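Response regulator (Helicobacter pylori, PDB 2PLN) probably acts as an orphan response regulator that binds promoter DNA and controls transcription, the part described here being its N-terminal receiver domain. Local coordinates at residues E101-A104 and F105-G108; V124-I127 and E128-R132. One frame throughout, in Å; residues are numbered along the deposited sequence.

Interaction 1 of 2, residues E101-A104 and F105-G108; sequences EVHA and FEQG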
# COMPACT_ATOMS: atom_id res chain seq x y z
N GLU A 101 -8.09 7.26 6.61
CA GLU A 101 -7.03 6.88 5.64
C GLU A 101 -6.04 8.02 5.40
O GLU A 101 -4.80 7.84 5.49
CB GLU A 101 -7.66 6.42 4.33
CG GLU A 101 -6.64 5.95 3.30
CD GLU A 101 -7.22 5.04 2.26
OE1 GLU A 101 -8.45 4.93 2.15
OE2 GLU A 101 -6.44 4.42 1.53
N VAL A 102 -6.57 9.22 5.12
CA VAL A 102 -5.71 10.38 4.93
C VAL A 102 -4.83 10.62 6.16
O VAL A 102 -3.62 10.83 6.03
CB VAL A 102 -6.54 11.66 4.58
CG1 VAL A 102 -5.66 12.92 4.61
CG2 VAL A 102 -7.21 11.48 3.23
N HIS A 103 -5.44 10.60 7.34
CA HIS A 103 -4.71 10.83 8.59
C HIS A 103 -3.61 9.78 8.78
O HIS A 103 -2.50 10.13 9.14
CB HIS A 103 -5.63 10.80 9.80
CG HIS A 103 -6.37 12.08 10.03
ND1 HIS A 103 -7.59 12.13 10.68
CD2 HIS A 103 -6.07 13.36 9.70
CE1 HIS A 103 -8.00 13.39 10.73
NE2 HIS A 103 -7.09 14.15 10.16
N ALA A 104 -3.92 8.51 8.53
CA ALA A 104 -2.96 7.43 8.76
C ALA A 104 -1.75 7.66 7.89
O ALA A 104 -0.63 7.58 8.36
CB ALA A 104 -3.59 6.06 8.46
N PHE A 105 -1.96 7.97 6.63
CA PHE A 105 -0.83 8.24 5.74
C PHE A 105 -0.07 9.49 6.13
O PHE A 105 1.18 9.50 6.14
CB PHE A 105 -1.31 8.31 4.31
CG PHE A 105 -1.52 6.96 3.68
CD1 PHE A 105 -0.44 6.03 3.58
CD2 PHE A 105 -2.75 6.62 3.15
CE1 PHE A 105 -0.63 4.77 2.98
CE2 PHE A 105 -2.95 5.35 2.54
CZ PHE A 105 -1.88 4.44 2.44
N GLU A 106 -0.80 10.54 6.48
CA GLU A 106 -0.15 11.77 6.91
C GLU A 106 0.68 11.56 8.19
O GLU A 106 1.78 12.11 8.31
CB GLU A 106 -1.16 12.92 7.01
CG GLU A 106 -1.67 13.35 5.62
CD GLU A 106 -2.66 14.51 5.68
OE1 GLU A 106 -3.09 14.87 6.80
OE2 GLU A 106 -3.01 15.04 4.59
N GLN A 107 0.18 10.72 9.11
CA GLN A 107 0.90 10.34 10.33
C GLN A 107 2.11 9.43 10.08
O GLN A 107 2.89 9.17 11.00
CB GLN A 107 -0.04 9.58 11.26
CG GLN A 107 -1.19 10.37 11.80
CD GLN A 107 -0.79 11.16 12.99
OE1 GLN A 107 -0.27 12.28 12.85
NE2 GLN A 107 -1.02 10.60 14.17
N GLY A 108 2.25 8.92 8.85
CA GLY A 108 3.45 8.20 8.45
C GLY A 108 3.23 6.70 8.28
O GLY A 108 4.18 5.94 8.15

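Interaction 2 of 2, residues V124-I127 and E128-R132; sequences VARI and EARLR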
# COMPACT_ATOMS: atom_id res chain seq x y z
N VAL A 124 -0.93 -11.38 3.07
CA VAL A 124 0.47 -11.80 3.18
C VAL A 124 1.35 -11.28 2.04
O VAL A 124 2.49 -10.84 2.28
CB VAL A 124 0.58 -13.34 3.37
CG1 VAL A 124 2.00 -13.81 3.22
CG2 VAL A 124 -0.06 -13.75 4.74
N ALA A 125 0.83 -11.33 0.82
CA ALA A 125 1.54 -10.79 -0.33
C ALA A 125 1.81 -9.27 -0.15
O ALA A 125 2.88 -8.76 -0.50
CB ALA A 125 0.72 -11.04 -1.61
N ARG A 126 0.83 -8.56 0.40
CA ARG A 126 0.98 -7.11 0.66
C ARG A 126 2.07 -6.88 1.72
O ARG A 126 2.91 -6.02 1.56
CB ARG A 126 -0.34 -6.52 1.15
CG ARG A 126 -0.32 -5.00 1.56
CD ARG A 126 -1.70 -4.46 1.87
NE ARG A 126 -2.56 -4.56 0.69
CZ ARG A 126 -2.69 -3.61 -0.24
NH1 ARG A 126 -2.04 -2.44 -0.10
NH2 ARG A 126 -3.47 -3.82 -1.33
N ILE A 127 2.02 -7.66 2.81
CA ILE A 127 3.02 -7.55 3.88
C ILE A 127 4.40 -7.84 3.34
O ILE A 127 5.34 -7.10 3.61
CB ILE A 127 2.66 -8.45 5.08
CG1 ILE A 127 1.38 -7.92 5.72
CG2 ILE A 127 3.79 -8.48 6.12
CD1 ILE A 127 0.77 -8.86 6.77
N GLU A 128 4.50 -8.92 2.55
CA GLU A 128 5.73 -9.23 1.83
C GLU A 128 6.28 -8.04 1.05
O GLU A 128 7.46 -7.72 1.15
CB GLU A 128 5.50 -10.34 0.83
CG GLU A 128 5.77 -11.71 1.35
CD GLU A 128 5.73 -12.71 0.22
OE1 GLU A 128 6.54 -13.62 0.25
OE2 GLU A 128 4.91 -12.56 -0.72
N ALA A 129 5.40 -7.41 0.25
CA ALA A 129 5.78 -6.25 -0.56
C ALA A 129 6.22 -5.07 0.31
O ALA A 129 7.15 -4.35 -0.04
CB ALA A 129 4.61 -5.82 -1.47
N ARG A 130 5.55 -4.87 1.44
CA ARG A 130 5.90 -3.76 2.31
C ARG A 130 7.24 -3.95 2.99
O ARG A 130 7.81 -2.99 3.52
CB ARG A 130 4.81 -3.57 3.33
CG ARG A 130 3.54 -3.05 2.73
CD ARG A 130 3.54 -1.53 2.37
NE ARG A 130 2.42 -1.38 1.46
CZ ARG A 130 2.51 -1.35 0.14
NH1 ARG A 130 3.71 -1.32 -0.44
NH2 ARG A 130 1.40 -1.28 -0.60
N LEU A 131 7.76 -5.17 2.96
CA LEU A 131 9.07 -5.45 3.55
C LEU A 131 10.13 -5.66 2.48
O LEU A 131 11.28 -5.97 2.79
CB LEU A 131 8.98 -6.67 4.47
CG LEU A 131 8.38 -6.37 5.85
CD1 LEU A 131 8.18 -7.63 6.61
CD2 LEU A 131 9.29 -5.43 6.63
N ARG A 132 9.75 -5.44 1.23
CA ARG A 132 10.67 -5.72 0.14
C ARG A 132 11.77 -4.66 0.03
O ARG A 132 11.55 -3.49 0.30
CB ARG A 132 9.92 -5.89 -1.17
CG ARG A 132 10.54 -6.93 -2.04
CD ARG A 132 9.89 -7.12 -3.41
NE ARG A 132 8.55 -7.72 -3.35
CZ ARG A 132 8.27 -8.90 -2.81
NH1 ARG A 132 9.23 -9.65 -2.25
NH2 ARG A 132 7.02 -9.33 -2.83
O HOH W 1 4.43 -10.11 -2.56

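Interaction 1 of 2, residues E101-A104 and F105-G108
Glu101, Val102 and His103 each accept an i+4 backbone hydrogen bond, from Phe105 N, Glu106 N and Gln107 N in turn, and the last, Gln107 N to His103 O, is short at 2.7 Å. This is the final turn of helix 98-106 in the receiver (CheY-like) fold, closed by a Schellman motif in which Gly108 takes a positive phi (109°). Glu101 and Phe105, one turn apart, run side by side on the face that meets the second subunit. Glu101 CG stands anti to the backbone N (chi1 -177°), and the extended chain beyond it runs beside the CD2-CE2 side of the Phe105 ring, CG lying 3.8 Å from Phe105 CE2. The carboxylate then ends at the ring edge, nearly coplanar with it, with OE2 in the ring plane. Its oxygens form salt bridges with Arg118 and Arg126 of the second subunit, which would favour the charged form of this buried acid. Ala104 turns inward, where Tyr112 of strand 111-114 packs on it. Gln107, bent at chi2, sends NE2 to the carbonyl oxygen of Leu74, tying the helix end to helix 73-83. Glu106 extends alongside Val102, pointing the same way, and its OE2 comes within 3.4 Å of Val102 CG1.

Interaction 2 of 2, residues V124-I127 and E128-R132
Ala125 O is gripped twice: Ala129 N donates the helical bond at 3.0 Å, and a water donates a second at 2.9 Å. The same water also donates to Glu128 OE2, at 3.1 Å, so it bridges carbonyl and carboxylate along helix 120-130, the C-terminal helix of the receiver domain. Glu128 reaches the water through an extended chain that leaves from an unusual first torsion (chi1 -92°), its CB resting 3.3 Å from Ala125 O. The straightest backbone bond runs from Glu128 N to Val124 O, whereas the one from Leu131 N to Ile127 O is weak and bent as the helix runs out.

On another face, Arg126 and Arg130 lie side by side, pointing the same way, their guanidinium planes turned 67° apart. Arg126 NH1 comes to 3.7 Å from Arg130 NH2 and meets that guanidinium at its edge. The like charges are probably balanced by carboxylates: Asp111 of the same chain takes salt bridges from both Arg126 NH1 and Arg130 NE, while Glu101 and Asp111 of the second subunit bind Arg126. Arg130 NH2 is also hydrogen-bonded to the carbonyl oxygen of Asp110 of that subunit, whose Phe105 packs on Ala129. Arg130 CG stands anti to its own carbonyl carbon (chi1 -70°), which brings it 3.3 Å from Arg126 O.

Ile127 and Leu131 turn the remaining face onto the sheet, against Leu65 of strand 65-68 and Val88 and Leu90 of strand 88-93; Val124 and Ile127 also meet Leu38 of helix 28-40.

How the interactions relate
Within one chain the two helix ends do not touch: their centres are 19 Å apart and their nearest atoms about 7 Å. Strand 111-114 separates helix 98-106 from helix 120-130 in sequence, and the two interactions meet across the dimer instead. There interaction 1 of one subunit faces interaction 2 of the other, through charged pairs as well as apolar packing such as that of Val102 on Ala125. Strand 111-114 with its two flanking helices thus forms the subunit interface, as in dimers of OmpR/PhoB-family receivers. Asp64, the predicted phosphorylation position, carries no phosphate here and belongs to neither interaction.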